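Local atomic coordinates of 2-hydroxyisobutyryl-CoA synthetase (Aquincola tertiaricarbonis, PDB entry 6HDY), a protein that is a CoA synthetase of the AMP-binding (ANL) family, built from a large N-terminal domain and a smaller C-terminal one. Residues S173-M176 and G177-G180; G276-A279 and E280-P283. One frame throughout, in Å; residues are numbered along the deposited sequence.

Interaction 1: S173-M176 and G177-G180. With 3HL ((3S)-3-hydroxybutanoic acid), chain B; 8LQ ([[(2~{R},3~{S},4~{R},5~{R})-5-(6-aminopurin-9-yl)-3,4-bis(oxidanyl)oxolan-2-yl]methoxy-oxidanyl-phosphoryl] (3~{S})-3-oxidanylbutanoate), chain C.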
loop_
_atom_site.group_PDB
_atom_site.type_symbol
_atom_site.label_atom_id
_atom_site.label_comp_id
_atom_site.label_asym_id
_atom_site.label_seq_id
_atom_site.Cartn_x
_atom_site.Cartn_y
_atom_site.Cartn_z
ATOM N N SER A 173 4.000 1.813 -1.224
ATOM C CA SER A 173 4.492 1.885 -2.598
ATOM C C SER A 173 5.989 1.559 -2.570
ATOM O O SER A 173 6.393 0.631 -1.882
ATOM C CB SER A 173 4.238 3.287 -3.166
ATOM O OG SER A 173 4.630 3.376 -4.530
ATOM N N LEU A 174 6.810 2.366 -3.263
ATOM C CA LEU A 174 8.264 2.252 -3.292
ATOM C C LEU A 174 8.826 2.458 -1.892
ATOM O O LEU A 174 9.765 1.772 -1.496
ATOM C CB LEU A 174 8.840 3.321 -4.242
ATOM C CG LEU A 174 8.637 3.097 -5.724
ATOM C CD1 LEU A 174 9.190 4.243 -6.479
ATOM C CD2 LEU A 174 9.291 1.798 -6.191
ATOM N N TYR A 175 8.227 3.386 -1.144
ATOM C CA TYR A 175 8.600 3.828 0.201
ATOM C C TYR A 175 8.665 2.701 1.257
ATOM O O TYR A 175 7.667 2.021 1.511
ATOM C CB TYR A 175 7.642 4.950 0.615
ATOM C CG TYR A 175 7.965 5.562 1.958
ATOM C CD1 TYR A 175 9.177 6.210 2.175
ATOM C CD2 TYR A 175 7.051 5.512 3.008
ATOM C CE1 TYR A 175 9.471 6.803 3.403
ATOM C CE2 TYR A 175 7.329 6.114 4.238
ATOM C CZ TYR A 175 8.546 6.749 4.432
ATOM O OH TYR A 175 8.849 7.343 5.628
ATOM N N MET A 176 9.837 2.553 1.924
ATOM C CA MET A 176 10.080 1.476 2.897
ATOM C C MET A 176 9.400 1.614 4.251
ATOM O O MET A 176 9.196 0.593 4.920
ATOM C CB MET A 176 11.577 1.245 3.123
ATOM C CG MET A 176 12.286 0.601 1.934
ATOM S SD MET A 176 11.704 -1.041 1.503
ATOM C CE MET A 176 12.159 -2.010 2.936
ATOM N N GLY A 177 9.124 2.857 4.662
ATOM C CA GLY A 177 8.535 3.189 5.940
ATOM C C GLY A 177 7.305 2.392 6.292
ATOM O O GLY A 177 7.259 1.751 7.347
ATOM N N SER A 178 6.276 2.473 5.430
ATOM C CA SER A 178 5.005 1.765 5.635
ATOM C C SER A 178 5.183 0.246 5.734
ATOM O O SER A 178 4.633 -0.379 6.648
ATOM C CB SER A 178 4.048 2.089 4.500
ATOM O OG SER A 178 4.659 1.775 3.260
ATOM N N TRP A 179 5.956 -0.348 4.783
ATOM C CA TRP A 179 6.205 -1.807 4.722
ATOM C C TRP A 179 6.934 -2.284 5.953
ATOM O O TRP A 179 6.620 -3.343 6.492
ATOM C CB TRP A 179 6.978 -2.186 3.428
ATOM C CG TRP A 179 6.219 -1.830 2.184
ATOM C CD1 TRP A 179 6.391 -0.721 1.413
ATOM C CD2 TRP A 179 5.107 -2.547 1.616
ATOM N NE1 TRP A 179 5.476 -0.707 0.389
ATOM C CE2 TRP A 179 4.667 -1.812 0.492
ATOM C CE3 TRP A 179 4.423 -3.725 1.965
ATOM C CZ2 TRP A 179 3.584 -2.225 -0.306
ATOM C CZ3 TRP A 179 3.339 -4.128 1.186
ATOM C CH2 TRP A 179 2.939 -3.390 0.059
ATOM N N GLY A 180 7.889 -1.494 6.412
ATOM C CA GLY A 180 8.650 -1.817 7.616
ATOM C C GLY A 180 7.824 -1.838 8.883
ATOM O O GLY A 180 8.000 -2.728 9.712
HETATM C CA 3HL B . 12.661 6.498 6.040
HETATM C CB 3HL B . 12.795 5.190 5.229
HETATM O OG1 3HL B . 12.812 4.020 6.040
HETATM C CG2 3HL B . 11.667 5.020 4.257
HETATM C C 3HL B . 12.533 6.151 7.503
HETATM O OA 3HL B . 11.532 5.563 7.890
HETATM O OB 3HL B . 13.647 6.352 8.251
HETATM N N9 8LQ C . 14.559 10.965 8.495
HETATM C C8 8LQ C . 13.998 9.746 8.545
HETATM N N7 8LQ C . 13.595 9.513 9.790
HETATM C C5 8LQ C . 13.927 10.583 10.532
HETATM C C6 8LQ C . 13.720 10.916 11.825
HETATM N N6 8LQ C . 13.122 10.036 12.613
HETATM N N1 8LQ C . 14.137 12.092 12.331
HETATM C C2 8LQ C . 14.769 13.030 11.512
HETATM N N3 8LQ C . 14.906 12.699 10.172
HETATM C C4 8LQ C . 14.517 11.483 9.720
HETATM C CAA 8LQ C . 12.003 4.479 5.611
HETATM C CAZ 8LQ C . 11.994 5.361 6.888
HETATM O OAE 8LQ C . 10.748 6.046 6.988
HETATM C CAL 8LQ C . 13.128 6.405 6.893
HETATM C CAS 8LQ C . 13.071 7.277 5.632
HETATM O OAC 8LQ C . 12.254 8.190 5.554
HETATM O OAQ 8LQ C . 13.923 6.897 4.612
HETATM P PBC 8LQ C . 14.233 7.824 3.345
HETATM O OAH 8LQ C . 12.841 7.948 2.592
HETATM O OAD 8LQ C . 15.305 7.296 2.482
HETATM O "O5'" 8LQ C . 14.677 9.204 3.972
HETATM C "C5'" 8LQ C . 15.737 9.164 4.925
HETATM C "C4'" 8LQ C . 16.002 10.554 5.443
HETATM O "O4'" 8LQ C . 14.798 11.072 6.069
HETATM C "C3'" 8LQ C . 16.988 10.432 6.525
HETATM O "O3'" 8LQ C . 18.338 10.442 5.981
HETATM C "C2'" 8LQ C . 16.673 11.685 7.346
HETATM O "O2'" 8LQ C . 17.173 12.912 6.680
HETATM C "C1'" 8LQ C . 15.162 11.675 7.319
#

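Interaction 2: G276-A279 and E280-P283. With 8LQ ([[(2~{R},3~{S},4~{R},5~{R})-5-(6-aminopurin-9-yl)-3,4-bis(oxidanyl)oxolan-2-yl]methoxy-oxidanyl-phosphoryl] (3~{S})-3-oxidanylbutanoate), chain C; 3HL ((3S)-3-hydroxybutanoic acid), chain B.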
loop_
_atom_site.group_PDB
_atom_site.type_symbol
_atom_site.label_atom_id
_atom_site.label_comp_id
_atom_site.label_asym_id
_atom_site.label_seq_id
_atom_site.Cartn_x
_atom_site.Cartn_y
_atom_site.Cartn_z
ATOM N N GLY A 276 13.583 5.722 13.002
ATOM C CA GLY A 276 13.927 5.888 11.608
ATOM C C GLY A 276 15.289 6.426 11.264
ATOM O O GLY A 276 15.643 7.537 11.648
ATOM N N SER A 277 16.032 5.637 10.483
ATOM C CA SER A 277 17.328 6.006 9.916
ATOM C C SER A 277 17.065 6.329 8.445
ATOM O O SER A 277 16.635 7.440 8.132
ATOM C CB SER A 277 18.347 4.876 10.082
ATOM O OG SER A 277 17.855 3.632 9.609
ATOM N N MET A 278 17.252 5.335 7.555
ATOM C CA MET A 278 17.109 5.435 6.103
ATOM C C MET A 278 16.460 4.193 5.559
ATOM O O MET A 278 16.503 3.154 6.197
ATOM C CB MET A 278 18.487 5.597 5.451
ATOM C CG MET A 278 19.355 6.680 6.098
ATOM S SD MET A 278 20.971 6.756 5.333
ATOM C CE MET A 278 21.760 5.964 6.296
ATOM N N ALA A 279 15.878 4.296 4.358
ATOM C CA ALA A 279 15.243 3.210 3.624
ATOM C C ALA A 279 16.280 2.172 3.224
ATOM O O ALA A 279 15.988 0.969 3.251
ATOM C CB ALA A 279 14.544 3.774 2.383
ATOM N N GLU A 280 17.498 2.632 2.859
ATOM C CA GLU A 280 18.632 1.759 2.476
ATOM C C GLU A 280 19.016 0.941 3.706
ATOM O O GLU A 280 19.543 -0.152 3.574
ATOM C CB GLU A 280 19.869 2.586 2.063
ATOM C CG GLU A 280 19.781 3.344 0.750
ATOM C CD GLU A 280 18.992 4.646 0.774
ATOM O OE1 GLU A 280 18.476 5.034 1.845
ATOM O OE2 GLU A 280 18.868 5.268 -0.303
ATOM N N MET A 281 18.731 1.480 4.896
ATOM C CA MET A 281 19.046 0.875 6.191
ATOM C C MET A 281 17.900 0.096 6.843
ATOM O O MET A 281 17.956 -0.103 8.059
ATOM C CB MET A 281 19.598 1.940 7.164
ATOM C CG MET A 281 20.885 2.528 6.703
ATOM S SD MET A 281 22.053 1.213 6.310
ATOM C CE MET A 281 23.260 2.089 5.901
ATOM N N SER A 282 16.881 -0.377 6.066
ATOM C CA SER A 282 15.825 -1.202 6.679
ATOM C C SER A 282 16.531 -2.428 7.261
ATOM O O SER A 282 17.407 -2.963 6.587
ATOM C CB SER A 282 14.775 -1.635 5.673
ATOM O OG SER A 282 14.173 -0.502 5.074
ATOM N N PRO A 283 16.284 -2.853 8.519
ATOM C CA PRO A 283 15.311 -2.343 9.505
ATOM C C PRO A 283 15.665 -0.922 9.989
ATOM O O PRO A 283 16.611 -0.723 10.750
ATOM C CB PRO A 283 15.342 -3.424 10.606
ATOM C CG PRO A 283 16.730 -4.010 10.528
ATOM C CD PRO A 283 17.043 -4.008 9.046
HETATM N N9 8LQ C . 14.559 10.965 8.495
HETATM C C8 8LQ C . 13.998 9.746 8.545
HETATM N N7 8LQ C . 13.595 9.513 9.790
HETATM C C5 8LQ C . 13.927 10.583 10.532
HETATM C C6 8LQ C . 13.720 10.916 11.825
HETATM N N6 8LQ C . 13.122 10.036 12.613
HETATM N N1 8LQ C . 14.137 12.092 12.331
HETATM C C2 8LQ C . 14.769 13.030 11.512
HETATM N N3 8LQ C . 14.906 12.699 10.172
HETATM C C4 8LQ C . 14.517 11.483 9.720
HETATM C CAA 8LQ C . 12.003 4.479 5.611
HETATM C CAZ 8LQ C . 11.994 5.361 6.888
HETATM O OAE 8LQ C . 10.748 6.046 6.988
HETATM C CAL 8LQ C . 13.128 6.405 6.893
HETATM C CAS 8LQ C . 13.071 7.277 5.632
HETATM O OAC 8LQ C . 12.254 8.190 5.554
HETATM O OAQ 8LQ C . 13.923 6.897 4.612
HETATM P PBC 8LQ C . 14.233 7.824 3.345
HETATM O OAH 8LQ C . 12.841 7.948 2.592
HETATM O OAD 8LQ C . 15.305 7.296 2.482
HETATM O "O5'" 8LQ C . 14.677 9.204 3.972
HETATM C "C5'" 8LQ C . 15.737 9.164 4.925
HETATM C "C4'" 8LQ C . 16.002 10.554 5.443
HETATM O "O4'" 8LQ C . 14.798 11.072 6.069
HETATM C "C3'" 8LQ C . 16.988 10.432 6.525
HETATM O "O3'" 8LQ C . 18.338 10.442 5.981
HETATM C "C2'" 8LQ C . 16.673 11.685 7.346
HETATM O "O2'" 8LQ C . 17.173 12.912 6.680
HETATM C "C1'" 8LQ C . 15.162 11.675 7.319
HETATM C CA 3HL B . 12.661 6.498 6.040
HETATM C CB 3HL B . 12.795 5.190 5.229
HETATM O OG1 3HL B . 12.812 4.020 6.040
HETATM C CG2 3HL B . 11.667 5.020 4.257
HETATM C C 3HL B . 12.533 6.151 7.503
HETATM O OA 3HL B . 11.532 5.563 7.890
HETATM O OB 3HL B . 13.647 6.352 8.251
#

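Interaction 1: S173-M176 and G177-G180
Ser173 O draws in two N-H donors: the indole NE1 of Trp179, 2.8 Å away, and ND1 of His125. The indole bond is bent, with an N-H...O angle of 139°, and the carbonyl oxygen lies somewhat out of the indole plane. Beside it, Trp179 CD1 approaches Tyr175 O to 3.0 Å, so two carbonyls of the loop, from Ser173 and Tyr175, face the same edge of the indole. The ring of Phe172 from the same chain and that of Phe172 from the second subunit both meet this indole edge-to-face.

Tyr175 sends its ring the other way, CG anti to the backbone N (chi1 -176°), and one face comes down on the helix backbone. Gly177 N stands 3.6 Å above the ring plane over its centre, and Gly177 CA makes a CH-pi contact at 4.0 Å from the centroid. The phenol oxygen OH ends 2.7 Å from OAE of 8LQ, while Phe465 meets the ring edge-to-face.

Met176 O accepts Gly180 N at 2.9 Å in an i to i+4 backbone bond of the helix. Ser178 OG turns back to bond Val171 O, tying this turn to the preceding loop. The whole is a loop-to-helix junction leading from strand 165-168 into helix 176-187, and its tyrosine lines the ligand pocket of an AMP-binding domain.

Interaction 2: G276-A279 and E280-P283
Ser277 directs OG against Met281, 3.4 Å from its CB, while the hydroxyl is shared between Asn286 OD1 and Phe284 O. Met278 follows, running alongside Met281 and pointing the same way. Its CE, turned back by a bent chi3 (-98°), rests on Met281 CG at 3.6 Å, and Tyr327 and Leu340 from two neighbouring strands touch both methionines. Met278 CB also packs on Glu280, whose OE1 lies 3.6 Å away because the acid chain folds at chi2. The carbonyl of Met278 takes a weak, bent bond from Met281 N (3.1 Å).

Ala279 O is gripped twice by Ser282, from OG at 3.0 Å and from N at 3.2 Å. Both donors reach it from the same face of the carbonyl plane, the amide from well above that plane. The N-H bond closes a type I beta turn from Ala279 to Ser282, and a cis peptide to Pro283 follows. Ala279 N, at the start of the turn, lies 3.3 Å from OAQ of 8LQ. The loop after strand 271-274, which contains this turn, borders the nucleotide pocket, and its residues Ser277-Met278-Ala279-Glu280 probably occupy the place of the Gly-x-Thr-Glu (A5) motif of the AMP-binding family, with the glutamate retained.

Overall arrangement
Interactions 1 and 2, whose centres are about 10 Å apart, pack directly on each other through Met176: its CG lies 3.9 Å from Ala279 CB, and its CE reaches 3.3 Å from Ser282 OG. The helical residues 177-180 and the turn at 279-282 lie as neighbouring walls of one pocket. 3HL and the hydroxybutanoate end of 8LQ occupy overlapping space there, too close together to be present at once, so they represent alternative occupants. Interaction 1 borders only this acyl end and the phosphate of 8LQ, whereas residues 276-279 also run along its ribose and adenine. Ser250 OG binds either ligand, and Lys466 and Asp344 bind 8LQ.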